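Local coordinates for protein cytokinin riboside 5'-monophosphate phosphoribohydrolase (Corynebacterium glutamicum, PDB 5ZBL) that is a SLOG-clan protein with a Rossmann-like fold built on a central parallel sheet, at residues P8-V13 / A184-T189; R41-V46 / A180-M185. One frame throughout, in Å; residues are numbered along the deposited sequence.

Both interactions end on helix 178-186, the last helix of the modelled chain, and bring it against the early part of the fold. Along the chain 8-13 comes first, then 41-46, then the helix, whose residues 180-185 serve interaction 2 and 184-189 interaction 1; Ala184 and Met185 belong to both segments. The two centres lie about 7 Å apart. Strands 12-16 and 44-47 are neighbours in the parallel sheet, and Val13 pairs with both Asp44 and Val46 through probable backbone hydrogen bonds. The C-terminal helix thus packs beside the starts of two adjacent strands, tying the end of the Rossmann-like domain to its beginning.

Interaction 1 (P8-V13 / A184-T189); sequences PTLQRV and AMQTWT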
ATOM      1  N   PRO A   8       3.953  27.031  -0.335  1.00 62.69           N
ATOM      2  CA  PRO A   8       4.169  26.209  -1.524  1.00 65.33           C
ATOM      3  C   PRO A   8       3.031  26.358  -2.528  1.00 56.49           C
ATOM      4  O   PRO A   8       1.933  26.733  -2.163  1.00 51.72           O
ATOM      5  CB  PRO A   8       4.230  24.758  -0.965  1.00 65.55           C
ATOM      6  CG  PRO A   8       4.039  24.862   0.521  1.00 63.34           C
ATOM      7  CD  PRO A   8       3.456  26.218   0.792  1.00 64.16           C
ATOM      8  N   THR A   9       3.320  26.073  -3.785  1.00 60.33           N
ATOM      9  CA  THR A   9       2.297  25.964  -4.827  1.00 55.36           C
ATOM     10  C   THR A   9       2.448  24.647  -5.558  1.00 49.10           C
ATOM     11  O   THR A   9       3.448  23.918  -5.424  1.00 47.75           O
ATOM     12  CB  THR A   9       2.371  27.137  -5.854  1.00 57.97           C
ATOM     13  OG1 THR A   9       3.713  27.281  -6.359  1.00 53.36           O
ATOM     14  CG2 THR A   9       1.919  28.445  -5.199  1.00 61.75           C
ATOM     15  N   LEU A  10       1.439  24.370  -6.361  1.00 51.00           N
ATOM     16  CA  LEU A  10       1.363  23.152  -7.115  1.00 47.45           C
ATOM     17  C   LEU A  10       2.105  23.301  -8.446  1.00 47.65           C
ATOM     18  O   LEU A  10       1.499  23.609  -9.467  1.00 58.55           O
ATOM     19  CB  LEU A  10      -0.114  22.795  -7.337  1.00 46.56           C
ATOM     20  CG  LEU A  10      -0.316  21.369  -7.847  1.00 46.97           C
ATOM     21  CD1 LEU A  10      -0.099  20.382  -6.716  1.00 50.35           C
ATOM     22  CD2 LEU A  10      -1.683  21.193  -8.446  1.00 51.92           C
ATOM     23  N   GLN A  11       3.404  23.042  -8.432  1.00 43.43           N
ATOM     24  CA  GLN A  11       4.250  23.087  -9.638  1.00 48.16           C
ATOM     25  C   GLN A  11       4.530  21.699 -10.206  1.00 46.68           C
ATOM     26  O   GLN A  11       4.690  21.537 -11.428  1.00 38.32           O
ATOM     27  CB  GLN A  11       5.546  23.851  -9.326  1.00 56.06           C
ATOM     28  CG  GLN A  11       5.226  25.176  -8.620  1.00 65.75           C
ATOM     29  CD  GLN A  11       6.315  26.210  -8.732  1.00 72.10           C
ATOM     30  OE1 GLN A  11       7.477  25.916  -8.523  1.00 68.12           O
ATOM     31  NE2 GLN A  11       5.933  27.441  -9.040  1.00 79.89           N
ATOM     32  N   ARG A  12       4.555  20.691  -9.338  1.00 44.28           N
ATOM     33  CA  ARG A  12       4.708  19.320  -9.787  1.00 45.54           C
ATOM     34  C   ARG A  12       3.684  18.448  -9.148  1.00 41.68           C
ATOM     35  O   ARG A  12       3.339  18.628  -7.975  1.00 41.02           O
ATOM     36  CB  ARG A  12       6.089  18.814  -9.447  1.00 46.84           C
ATOM     37  CG  ARG A  12       7.167  19.331 -10.394  1.00 57.82           C
ATOM     38  CD  ARG A  12       8.446  19.632  -9.652  1.00 64.71           C
ATOM     39  NE  ARG A  12       8.185  20.701  -8.672  1.00 74.24           N
ATOM     40  CZ  ARG A  12       8.838  20.893  -7.526  1.00 72.57           C
ATOM     41  NH1 ARG A  12       9.830  20.077  -7.155  1.00 67.48           N
ATOM     42  NH2 ARG A  12       8.481  21.916  -6.738  1.00 76.04           N
ATOM     43  N   VAL A  13       3.210  17.481  -9.918  1.00 39.31           N
ATOM     44  CA  VAL A  13       2.434  16.393  -9.347  1.00 37.55           C
ATOM     45  C   VAL A  13       3.125  15.071  -9.527  1.00 36.46           C
ATOM     46  O   VAL A  13       3.606  14.728 -10.643  1.00 37.90           O
ATOM     47  CB  VAL A  13       1.010  16.262  -9.920  1.00 42.28           C
ATOM     48  CG1 VAL A  13       0.165  17.458  -9.489  1.00 44.73           C
ATOM     49  CG2 VAL A  13       1.034  16.004 -11.439  1.00 42.39           C
ATOM     50  N   ALA A 184      -9.073  21.277  -7.879  1.00 44.07           N
ATOM     51  CA  ALA A 184      -9.188  20.978  -6.453  1.00 43.95           C
ATOM     52  C   ALA A 184      -7.814  20.917  -5.755  1.00 45.64           C
ATOM     53  O   ALA A 184      -7.716  21.339  -4.605  1.00 44.01           O
ATOM     54  CB  ALA A 184      -9.982  19.695  -6.225  1.00 43.79           C
ATOM     55  N   MET A 185      -6.793  20.368  -6.438  1.00 43.84           N
ATOM     56  CA  MET A 185      -5.420  20.287  -5.920  1.00 47.27           C
ATOM     57  C   MET A 185      -4.749  21.700  -5.856  1.00 47.73           C
ATOM     58  O   MET A 185      -3.949  21.964  -4.963  1.00 51.27           O
ATOM     59  CB  MET A 185      -4.544  19.313  -6.769  1.00 46.70           C
ATOM     60  CG  MET A 185      -4.892  17.813  -6.691  1.00 48.36           C
ATOM     61  SD  MET A 185      -3.909  16.742  -7.795  1.00 41.58           S
ATOM     62  CE  MET A 185      -2.414  16.721  -6.830  1.00 40.54           C
ATOM     63  N   GLN A 186      -5.083  22.595  -6.783  1.00 49.19           N
ATOM     64  CA  GLN A 186      -4.545  23.982  -6.789  1.00 47.76           C
ATOM     65  C   GLN A 186      -5.079  24.838  -5.647  1.00 53.07           C
ATOM     66  O   GLN A 186      -4.308  25.574  -4.999  1.00 56.11           O
ATOM     67  CB  GLN A 186      -4.826  24.673  -8.130  1.00 49.24           C
ATOM     68  CG  GLN A 186      -3.971  24.165  -9.278  1.00 49.38           C
ATOM     69  CD  GLN A 186      -4.356  24.775 -10.625  1.00 53.55           C
ATOM     70  OE1 GLN A 186      -5.520  24.755 -11.041  1.00 60.34           O
ATOM     71  NE2 GLN A 186      -3.365  25.291 -11.330  1.00 48.56           N
ATOM     72  N   THR A 187      -6.380  24.716  -5.375  1.00 56.32           N
ATOM     73  CA  THR A 187      -7.086  25.507  -4.332  1.00 58.02           C
ATOM     74  C   THR A 187      -7.118  24.851  -2.949  1.00 62.26           C
ATOM     75  O   THR A 187      -7.646  25.427  -2.000  1.00 67.01           O
ATOM     76  CB  THR A 187      -8.545  25.879  -4.772  1.00 55.92           C
ATOM     77  OG1 THR A 187      -9.398  24.711  -4.831  1.00 51.67           O
ATOM     78  CG2 THR A 187      -8.509  26.573  -6.137  1.00 49.20           C
ATOM     79  N   TRP A 188      -6.523  23.667  -2.829  1.00 63.41           N
ATOM     80  CA  TRP A 188      -6.507  22.912  -1.566  1.00 58.77           C
ATOM     81  C   TRP A 188      -5.605  23.543  -0.483  1.00 66.14           C
ATOM     82  O   TRP A 188      -4.545  24.102  -0.788  1.00 65.03           O
ATOM     83  CB  TRP A 188      -6.044  21.490  -1.885  1.00 53.46           C
ATOM     84  CG  TRP A 188      -5.973  20.547  -0.790  1.00 53.41           C
ATOM     85  CD1 TRP A 188      -6.891  19.606  -0.468  1.00 55.12           C
ATOM     86  CD2 TRP A 188      -4.874  20.372   0.112  1.00 56.15           C
ATOM     87  NE1 TRP A 188      -6.451  18.869   0.617  1.00 61.14           N
ATOM     88  CE2 TRP A 188      -5.212  19.324   0.986  1.00 57.84           C
ATOM     89  CE3 TRP A 188      -3.636  21.003   0.266  1.00 57.75           C
ATOM     90  CZ2 TRP A 188      -4.356  18.891   1.993  1.00 59.85           C
ATOM     91  CZ3 TRP A 188      -2.781  20.566   1.276  1.00 59.86           C
ATOM     92  CH2 TRP A 188      -3.145  19.530   2.120  1.00 56.17           C
ATOM     93  N   THR A 189      -6.026  23.418   0.780  1.00 71.02           N
ATOM     94  CA  THR A 189      -5.199  23.771   1.943  1.00 70.46           C
ATOM     95  C   THR A 189      -5.461  22.790   3.093  1.00 70.05           C
ATOM     96  O   THR A 189      -6.510  22.124   3.124  1.00 69.01           O
ATOM     97  CB  THR A 189      -5.481  25.203   2.462  1.00 74.51           C
ATOM     98  OG1 THR A 189      -6.869  25.331   2.802  1.00 79.61           O
ATOM     99  CG2 THR A 189      -5.104  26.274   1.421  1.00 76.88           C
TER
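Leu10 and Met185 make the heart of this contact, with Val13 behind them and Gln186 at the outer edge. One branch of the leucine does most of the work: its CD2 sits 3.8 Å from Met185 CB and equally 3.8 Å from Gln186 CG, wedged against two successive residues in the last turn of helix 178-186. Leu10 can reach the helix this way because CG lies opposite the backbone N (chi1 -167°), which carries the branch point toward the helix, where CD2 does the touching. Its chain bends here too: Leu10 is the centre of an inverse gamma turn, with a weak bond of 3.1 Å from Gln11 N to Thr9 O, and the backbone then enters the strand at Arg12.

Deeper in, Met185 bends at chi3 (77°), which swings its methyl group toward the sheet. There Met185 CE meets Val13 CG1 at 3.8 Å, the two side chains meeting at a slant. Leu10 CD1 is 4.3 Å from the same Met185 CE, so the thioether tip lies beside both Leu10 and Val13. This inner part is wholly apolar, and Val13 and Met185 are both buried.

The outer side is looser. Gln186 is exposed and lends only the aliphatic start of its side chain, which crosses Leu10 at about a right angle; beyond CG the chain runs on extended and carries the amide away from the leucine. The contact is plain hydrophobic packing of a loop and strand start on a helix end. Around it, Ile111 of strand 110-112 touches both Val13 and Met185, Ile43 packs on Leu10 and Val13, and Ile173 of strand 173-175 lies against Met185, so the helix end spans several strands of the sheet.

Interaction 2 (R41-V46 / A180-M185); sequences RGIDLV and ALLKAM
Arg41 NE has neighbours from two successive turns of helix 178-186: Leu182 CB, 4.1 Å from it across the contact, and the OE1 of Gln186, to which it gives a weak hydrogen bond. The arginine arrives there by bending at chi2 and chi3 (both 148°), so its chain is neither fully extended nor folded back, and its CD rests 4.3 Å from the same Leu182 CB. The guanidinium group meets the helix obliquely at Leu182, while Lys183 CB lies at its edge, near its plane, 4.5 Å from NH2.

Farther in, the contact turns apolar. Leu182 CD2 approaches Ile43 CD1 at 4.2 Å, and the two side chains run antiparallel, passing side by side. Ile43 stands just where helix 25-40 gives way to strand 44-47: Gly42, with positive phi, is the C-prime residue of a Schellman motif, in which Ile43 N is bonded back to Ala38 O. That turn lets Arg41 and Ile43 both reach Leu182 of helix 178-186. Leu182 also touches Leu34, Thr37 and Ala38, so it packs against helix 25-40 as well as the link that follows it.

Lys183 contributes CB, while the rest of its chain turns outward, and in this model the two charges stand well apart, with NZ 7.3 Å from Arg41 NH2. The chemistry therefore divides by depth: Ile43 and Leu182 are buried and hold by van der Waals packing, whereas Arg41, more open to solvent, lies with its CD and NE against Leu182 CB and is tied to Gln186 OE1 by a weak hydrogen bond.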
ATOM      1  N   ARG A  41      -1.677  24.221 -17.358  1.00 52.25           N
ATOM      2  CA  ARG A  41      -1.617  25.043 -16.145  1.00 51.28           C
ATOM      3  C   ARG A  41      -0.196  25.243 -15.625  1.00 48.19           C
ATOM      4  O   ARG A  41      -0.014  25.708 -14.502  1.00 50.87           O
ATOM      5  CB  ARG A  41      -2.505  24.445 -15.052  1.00 56.91           C
ATOM      6  CG  ARG A  41      -4.021  24.524 -15.336  1.00 65.21           C
ATOM      7  CD  ARG A  41      -4.767  23.332 -14.722  1.00 65.83           C
ATOM      8  NE  ARG A  41      -6.142  23.552 -14.260  1.00 71.29           N
ATOM      9  CZ  ARG A  41      -7.202  23.805 -15.035  1.00 75.82           C
ATOM     10  NH1 ARG A  41      -7.077  23.959 -16.360  1.00 81.20           N
ATOM     11  NH2 ARG A  41      -8.407  23.941 -14.470  1.00 77.64           N
ATOM     12  N   GLY A  42       0.817  24.921 -16.422  1.00 39.62           N
ATOM     13  CA  GLY A  42       2.176  24.999 -15.949  1.00 41.05           C
ATOM     14  C   GLY A  42       2.636  23.919 -14.960  1.00 46.99           C
ATOM     15  O   GLY A  42       3.645  24.110 -14.272  1.00 47.02           O
ATOM     16  N   ILE A  43       1.949  22.770 -14.912  1.00 44.89           N
ATOM     17  CA  ILE A  43       2.292  21.729 -13.960  1.00 43.00           C
ATOM     18  C   ILE A  43       3.085  20.583 -14.632  1.00 44.99           C
ATOM     19  O   ILE A  43       2.678  20.097 -15.696  1.00 46.00           O
ATOM     20  CB  ILE A  43       1.029  21.200 -13.286  1.00 44.11           C
ATOM     21  CG1 ILE A  43       0.343  22.328 -12.469  1.00 44.00           C
ATOM     22  CG2 ILE A  43       1.358  19.967 -12.453  1.00 44.55           C
ATOM     23  CD1 ILE A  43      -1.062  21.973 -12.009  1.00 43.80           C
ATOM     24  N   ASP A  44       4.184  20.144 -13.992  1.00 38.82           N
ATOM     25  CA  ASP A  44       4.988  19.024 -14.474  1.00 39.85           C
ATOM     26  C   ASP A  44       4.835  17.696 -13.715  1.00 36.94           C
ATOM     27  O   ASP A  44       4.280  17.639 -12.628  1.00 37.36           O
ATOM     28  CB  ASP A  44       6.451  19.452 -14.509  1.00 46.86           C
ATOM     29  CG  ASP A  44       6.706  20.554 -15.553  1.00 47.81           C
ATOM     30  OD1 ASP A  44       6.155  20.463 -16.708  1.00 51.85           O
ATOM     31  OD2 ASP A  44       7.433  21.498 -15.192  1.00 40.86           O
ATOM     32  N   LEU A  45       5.352  16.644 -14.332  1.00 33.97           N
ATOM     33  CA  LEU A  45       5.195  15.242 -13.900  1.00 31.89           C
ATOM     34  C   LEU A  45       6.382  14.720 -13.086  1.00 29.30           C
ATOM     35  O   LEU A  45       7.538  14.809 -13.500  1.00 29.86           O
ATOM     36  CB  LEU A  45       5.005  14.329 -15.131  1.00 31.14           C
ATOM     37  CG  LEU A  45       4.921  12.813 -14.896  1.00 34.64           C
ATOM     38  CD1 LEU A  45       3.811  12.497 -13.908  1.00 36.62           C
ATOM     39  CD2 LEU A  45       4.673  12.050 -16.173  1.00 32.73           C
ATOM     40  N   VAL A  46       6.093  14.149 -11.941  1.00 27.89           N
ATOM     41  CA  VAL A  46       7.056  13.313 -11.256  1.00 28.64           C
ATOM     42  C   VAL A  46       6.393  11.957 -11.211  1.00 30.21           C
ATOM     43  O   VAL A  46       5.222  11.853 -10.789  1.00 30.78           O
ATOM     44  CB  VAL A  46       7.314  13.762  -9.838  1.00 28.65           C
ATOM     45  CG1 VAL A  46       8.355  12.860  -9.207  1.00 29.79           C
ATOM     46  CG2 VAL A  46       7.781  15.226  -9.818  1.00 32.38           C
ATOM     47  N   ALA A 180     -11.515  19.352 -12.911  1.00 35.21           N
ATOM     48  CA  ALA A 180     -11.988  19.382 -11.540  1.00 38.33           C
ATOM     49  C   ALA A 180     -10.941  18.845 -10.532  1.00 41.77           C
ATOM     50  O   ALA A 180     -10.810  19.388  -9.434  1.00 39.59           O
ATOM     51  CB  ALA A 180     -13.285  18.621 -11.420  1.00 38.23           C
ATOM     52  N   LEU A 181     -10.197  17.812 -10.947  1.00 41.06           N
ATOM     53  CA  LEU A 181      -9.133  17.211 -10.170  1.00 40.75           C
ATOM     54  C   LEU A 181      -7.950  18.133  -9.898  1.00 41.50           C
ATOM     55  O   LEU A 181      -7.486  18.227  -8.746  1.00 40.96           O
ATOM     56  CB  LEU A 181      -8.607  15.957 -10.874  1.00 43.68           C
ATOM     57  CG  LEU A 181      -7.615  15.118 -10.010  1.00 44.34           C
ATOM     58  CD1 LEU A 181      -7.786  13.629 -10.218  1.00 42.52           C
ATOM     59  CD2 LEU A 181      -6.180  15.492 -10.295  1.00 47.00           C
ATOM     60  N   LEU A 182      -7.426  18.768 -10.949  1.00 45.21           N
ATOM     61  CA  LEU A 182      -6.296  19.702 -10.801  1.00 45.86           C
ATOM     62  C   LEU A 182      -6.724  20.967 -10.105  1.00 44.71           C
ATOM     63  O   LEU A 182      -5.987  21.483  -9.251  1.00 45.60           O
ATOM     64  CB  LEU A 182      -5.670  20.039 -12.141  1.00 49.33           C
ATOM     65  CG  LEU A 182      -4.907  18.850 -12.747  1.00 54.79           C
ATOM     66  CD1 LEU A 182      -4.695  19.021 -14.244  1.00 54.85           C
ATOM     67  CD2 LEU A 182      -3.579  18.636 -12.033  1.00 57.03           C
ATOM     68  N   LYS A 183      -7.910  21.458 -10.449  1.00 41.48           N
ATOM     69  CA  LYS A 183      -8.469  22.643  -9.778  1.00 44.41           C
ATOM     70  C   LYS A 183      -8.566  22.435  -8.288  1.00 44.35           C
ATOM     71  O   LYS A 183      -8.177  23.302  -7.517  1.00 46.27           O
ATOM     72  CB  LYS A 183      -9.844  23.009 -10.322  1.00 45.45           C
ATOM     73  CG  LYS A 183     -10.466  24.244  -9.690  1.00 48.00           C
ATOM     74  CD  LYS A 183     -11.461  24.913 -10.627  1.00 49.96           C
ATOM     75  CE  LYS A 183     -11.814  26.315 -10.144  1.00 56.87           C
ATOM     76  NZ  LYS A 183     -13.095  26.339  -9.389  1.00 56.25           N
ATOM     77  N   ALA A 184      -9.073  21.277  -7.879  1.00 44.07           N
ATOM     78  CA  ALA A 184      -9.188  20.978  -6.453  1.00 43.95           C
ATOM     79  C   ALA A 184      -7.814  20.917  -5.755  1.00 45.64           C
ATOM     80  O   ALA A 184      -7.716  21.339  -4.605  1.00 44.01           O
ATOM     81  CB  ALA A 184      -9.982  19.695  -6.225  1.00 43.79           C
ATOM     82  N   MET A 185      -6.793  20.368  -6.438  1.00 43.84           N
ATOM     83  CA  MET A 185      -5.420  20.287  -5.920  1.00 47.27           C
ATOM     84  C   MET A 185      -4.749  21.700  -5.856  1.00 47.73           C
ATOM     85  O   MET A 185      -3.949  21.964  -4.963  1.00 51.27           O
ATOM     86  CB  MET A 185      -4.544  19.313  -6.769  1.00 46.70           C
ATOM     87  CG  MET A 185      -4.892  17.813  -6.691  1.00 48.36           C
ATOM     88  SD  MET A 185      -3.909  16.742  -7.795  1.00 41.58           S
ATOM     89  CE  MET A 185      -2.414  16.721  -6.830  1.00 40.54           C
TER